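Local structure of avidin-related protein 4/5 (Gallus gallus, 2OF8) at residues A38-P41 with G42-T45; V101-I104 with S105-W108. The protein probably binds biotin with high affinity, as avidin does, and is seen here with a biotin p-nitroanilide bound. The protein carries 2 engineered substitutions. One frame throughout, in Å; residues are numbered along the deposited sequence.

Contact 1: residues A38-P41 with G42-T45; sequences AANP and GNIT. Engineered in segment 38-41: Ala39 (natural residue Asp). With BNI (5-(2-oxo-hexahydro-thieno[3,4-D]imidazol-6-yl)-pentanoic acid (4-nitro-phenyl)-amide), chain C.
Ile44 turns back across the bend onto Ala38 and Pro41. Its CB, CG1 and CD1 all run past the carbonyl oxygen of Pro41. Ile44 CB lies 3.6 Å from Pro41 O, and Ile44 CG1 lies 3.4 Å from that same Pro41 O. On its other flank, Ile44 CG1 packs 3.7 Å from Ala38 CB. CG1 can reach it because it stands beside the backbone N and anti to the carbonyl carbon (chi1 -68°). At the tip, Ile44 CD1 comes within 3.6 Å of Pro41 CA and also touches the CB of that ring. The same residue is held through its backbone: Ile44 N donates to Pro41 O at 3.2 Å. One step earlier, Asn43 N donates to Asn40 O at 3.0 Å. These two successive i to i+3 bonds mark a short 3-10 turn. It lies in the loop between strands 28-34 and 47-53 of the avidin beta-barrel. Just ahead of the turn, Ala38 and Ala39 line the ligand pocket. Asn40 and Asn43 also meet, the amide ND2 of Asn43 packing against Asn40 CB. On the pocket side, Ala39 N donates to the amide oxygen O2 of the bound biotin p-nitroanilide at 2.9 Å. Ala39 is an engineered residue, and Ala39 CB lies 3.8 Å from C23 of the nitrophenyl ring. Tyr33, Ser16, Asn12 and Asn116 are among the residues that hydrogen-bond the same ligand.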
# COMPACT_ATOMS: atom_id res chain seq x y z
N ALA A 38 2.95 12.87 -14.32
CA ALA A 38 3.73 13.33 -13.18
C ALA A 38 2.95 14.46 -12.52
O ALA A 38 1.99 14.97 -13.08
CB ALA A 38 5.08 13.85 -13.62
N ALA A 39 3.39 14.88 -11.34
CA ALA A 39 2.83 16.06 -10.70
C ALA A 39 2.95 17.29 -11.61
O ALA A 39 2.03 18.10 -11.69
CB ALA A 39 3.53 16.33 -9.38
N ASN A 40 4.09 17.41 -12.29
CA ASN A 40 4.37 18.51 -13.21
C ASN A 40 4.81 17.90 -14.53
O ASN A 40 6.01 17.74 -14.77
CB ASN A 40 5.45 19.42 -12.65
CG ASN A 40 5.07 20.01 -11.31
OD1 ASN A 40 4.07 20.71 -11.18
ND2 ASN A 40 5.86 19.70 -10.29
N PRO A 41 3.85 17.51 -15.37
CA PRO A 41 4.18 16.77 -16.59
C PRO A 41 5.07 17.54 -17.58
O PRO A 41 5.80 16.92 -18.36
CB PRO A 41 2.81 16.42 -17.18
CG PRO A 41 1.86 17.38 -16.58
CD PRO A 41 2.40 17.73 -15.23
N GLY A 42 5.02 18.87 -17.55
CA GLY A 42 5.89 19.68 -18.39
C GLY A 42 7.37 19.45 -18.12
O GLY A 42 8.20 19.72 -18.99
N ASN A 43 7.69 18.95 -16.93
CA ASN A 43 9.08 18.71 -16.54
C ASN A 43 9.60 17.30 -16.83
O ASN A 43 10.77 17.02 -16.58
CB ASN A 43 9.25 18.96 -15.03
CG ASN A 43 9.08 20.42 -14.66
OD1 ASN A 43 9.20 21.31 -15.49
ND2 ASN A 43 8.82 20.67 -13.38
N ILE A 44 8.75 16.40 -17.33
CA ILE A 44 9.14 14.99 -17.42
C ILE A 44 10.34 14.80 -18.35
O ILE A 44 10.37 15.33 -19.46
CB ILE A 44 7.98 14.11 -17.92
CG1 ILE A 44 6.88 14.04 -16.86
CG2 ILE A 44 8.48 12.70 -18.24
CD1 ILE A 44 5.55 13.55 -17.38
N THR A 45 11.32 14.05 -17.86
CA THR A 45 12.45 13.61 -18.66
C THR A 45 12.68 12.11 -18.43
O THR A 45 12.30 11.56 -17.38
CB THR A 45 13.75 14.36 -18.31
OG1 THR A 45 14.05 14.16 -16.92
CG2 THR A 45 13.58 15.87 -18.54
C1 BNI C . 6.27 12.40 -9.84
C10 BNI C . 7.37 11.65 -10.61
C9 BNI C . 6.81 10.71 -11.67
C8 BNI C . 5.98 9.60 -11.05
C7 BNI C . 5.21 8.83 -12.10
C2 BNI C . 4.35 7.68 -11.44
C6 BNI C . 3.83 5.35 -10.59
C4 BNI C . 3.29 7.04 -12.39
C5 BNI C . 2.94 5.66 -11.81
C3 BNI C . 3.67 5.43 -13.99
O2 BNI C . 5.28 12.85 -10.41
O3 BNI C . 3.98 4.89 -15.08
N1 BNI C . 3.20 4.78 -12.92
N2 BNI C . 3.77 6.73 -13.72
S1 BNI C . 5.37 6.26 -10.91
N17 BNI C . 6.36 12.51 -8.51
C18 BNI C . 5.57 13.15 -7.59
C20 BNI C . 6.14 13.97 -6.57
C21 BNI C . 5.29 14.61 -5.61
C22 BNI C . 3.84 14.45 -5.69
C23 BNI C . 3.27 13.63 -6.71
C24 BNI C . 4.11 12.98 -7.66
N25 BNI C . 2.97 15.15 -4.67
O26 BNI C . 3.45 15.83 -3.80
O27 BNI C . 1.78 15.04 -4.69

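Contact 2: residues V101-I104 with S105-W108; sequences VNDI and SYDW. With BNI (5-(2-oxo-hexahydro-thieno[3,4-D]imidazol-6-yl)-pentanoic acid (4-nitro-phenyl)-amide), chain L; FMT (formic acid), chain J.
Asp103 meets the Tyr106 ring at its edge, near the ring plane, with Asp103 OD2 3.4 Å from Tyr106 CE2. The carboxylate and ring planes are 57° apart. Ser105 OG lies over one face of the Tyr106 ring, offset toward the rim. The Trp108 indole has Ser105 O and a water at its edge, in plane. That water also bridges the backbone, donating to Ile104 O and accepting from Trp108 N. Trp108 CZ3 lies 3.7 Å from C2 of a biotin p-nitroanilide bound mainly by the third subunit. A tryptophan reaching the ligand of another subunit is a feature of the avidin tetramer.

Asp103 OD1 takes two bonds from one residue. Ser105 OG gives to the syn side of Asp103 OD1 at 2.6 Å, and Ser105 N to its anti side at 3.0 Å. Asp103 CG sits between the backbone N and the carbonyl carbon (chi1 62°), which lets OD1 reach Ser105 N in an Asx turn. Tyr106 N donates to Asp103 O, and Asp107 N to Ile104 O, both at 3.1 Å. These are the i to i+3 bonds of a 3-10 turn. Val101 CB packs 3.6 Å from Tyr106 CB. Asp107 forms a salt bridge with Arg98. The turn lies in the loop between strands 89-98 and 111-120, with Val101, Ile104 and Asp107 packing on Gln80, Val90 and Lys92 of the second subunit.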
# COMPACT_ATOMS: atom_id res chain seq x y z
N VAL A 101 9.63 15.36 1.51
CA VAL A 101 9.05 16.36 2.40
C VAL A 101 10.14 17.04 3.22
O VAL A 101 11.27 16.55 3.32
CB VAL A 101 7.94 15.77 3.30
CG1 VAL A 101 6.77 15.30 2.45
CG2 VAL A 101 8.47 14.65 4.20
N ASN A 102 9.78 18.17 3.81
CA ASN A 102 10.75 19.08 4.43
C ASN A 102 11.35 18.55 5.73
O ASN A 102 12.51 18.80 6.03
CB ASN A 102 10.10 20.44 4.70
CG ASN A 102 9.79 21.20 3.43
OD1 ASN A 102 10.31 20.89 2.35
ND2 ASN A 102 8.94 22.21 3.54
N ASP A 103 10.54 17.84 6.50
CA ASP A 103 11.01 17.24 7.75
C ASP A 103 10.10 16.09 8.15
O ASP A 103 9.07 15.85 7.51
CB ASP A 103 11.12 18.29 8.87
CG ASP A 103 9.80 18.92 9.20
OD1 ASP A 103 9.02 18.31 9.96
OD2 ASP A 103 9.45 20.03 8.75
N ILE A 104 10.47 15.40 9.21
CA ILE A 104 9.81 14.16 9.59
C ILE A 104 8.36 14.33 10.00
O ILE A 104 7.59 13.38 9.92
CB ILE A 104 10.64 13.43 10.68
CG1 ILE A 104 10.23 11.96 10.76
CG2 ILE A 104 10.50 14.12 12.04
CD1 ILE A 104 11.23 11.10 11.48
N SER A 105 7.96 15.54 10.42
CA SER A 105 6.56 15.80 10.78
C SER A 105 5.60 15.66 9.59
O SER A 105 4.40 15.47 9.79
CB SER A 105 6.41 17.19 11.42
OG SER A 105 6.42 18.22 10.46
N TYR A 106 6.14 15.75 8.37
CA TYR A 106 5.36 15.57 7.15
C TYR A 106 5.48 14.17 6.54
O TYR A 106 4.87 13.88 5.52
CB TYR A 106 5.80 16.59 6.11
CG TYR A 106 5.57 18.02 6.51
CD1 TYR A 106 4.31 18.59 6.45
CD2 TYR A 106 6.63 18.82 6.93
CE1 TYR A 106 4.09 19.91 6.81
CE2 TYR A 106 6.42 20.15 7.29
CZ TYR A 106 5.15 20.68 7.23
OH TYR A 106 4.95 22.00 7.59
N ASP A 107 6.28 13.31 7.16
CA ASP A 107 6.55 11.98 6.60
C ASP A 107 5.28 11.18 6.30
O ASP A 107 5.23 10.44 5.31
CB ASP A 107 7.45 11.20 7.55
CG ASP A 107 7.76 9.84 7.03
OD1 ASP A 107 8.60 9.73 6.11
OD2 ASP A 107 7.18 8.83 7.47
N TRP A 108 4.27 11.33 7.14
CA TRP A 108 3.05 10.54 7.03
C TRP A 108 2.37 10.66 5.67
O TRP A 108 1.71 9.72 5.25
CB TRP A 108 2.06 10.94 8.13
CG TRP A 108 1.52 12.32 7.97
CD1 TRP A 108 2.09 13.47 8.44
CD2 TRP A 108 0.34 12.71 7.26
NE1 TRP A 108 1.33 14.56 8.05
CE2 TRP A 108 0.25 14.12 7.33
CE3 TRP A 108 -0.65 12.01 6.56
CZ2 TRP A 108 -0.79 14.83 6.75
CZ3 TRP A 108 -1.67 12.73 5.97
CH2 TRP A 108 -1.74 14.12 6.07
C1 BNI L . -6.46 15.12 4.86
C10 BNI L . -7.47 14.55 5.87
C9 BNI L . -6.82 14.06 7.16
C8 BNI L . -5.91 12.86 6.89
C7 BNI L . -5.18 12.47 8.15
C2 BNI L . -4.31 11.17 7.95
C6 BNI L . -3.80 8.68 8.01
C4 BNI L . -3.26 10.90 9.07
C5 BNI L . -2.93 9.40 9.03
C3 BNI L . -3.68 9.99 11.14
O2 BNI L . -5.51 15.79 5.25
O3 BNI L . -4.01 9.89 12.35
N1 BNI L . -3.22 8.99 10.38
N2 BNI L . -3.75 11.11 10.43
S1 BNI L . -5.34 9.66 7.95
N17 BNI L . -6.59 14.81 3.56
C18 BNI L . -5.96 15.21 2.42
C20 BNI L . -6.68 15.52 1.22
C21 BNI L . -5.97 15.93 0.04
C22 BNI L . -4.51 16.02 0.05
C23 BNI L . -3.79 15.70 1.26
C24 BNI L . -4.50 15.29 2.42
N25 BNI L . -3.76 16.44 -1.20
O26 BNI L . -4.34 16.72 -2.21
O27 BNI L . -2.56 16.53 -1.21
C FMT J . 13.72 16.23 9.59
O1 FMT J . 13.12 15.92 10.62
O2 FMT J . 14.53 17.16 9.53
O HOH W 1 4.88 12.09 10.01

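Contact 1 comes first along the chain, in the loop between strands 28-34 and 47-53. Contact 2 follows in the loop between strands 89-98 and 111-120. Both are short 3-10 turns in loops that join neighbouring strands of one antiparallel eight-stranded barrel. The centres of contact 1 and contact 2 lie about 23 Å apart. The nearest atoms of contact 1 and contact 2 are about 12 Å apart, so the two do not touch. Each reaches a different ligand. The 38-45 loop lines the pocket of its own chain through Ala38 and Ala39, whereas the 101-108 loop serves a site on another subunit. Binding sites are thus completed across subunit boundaries.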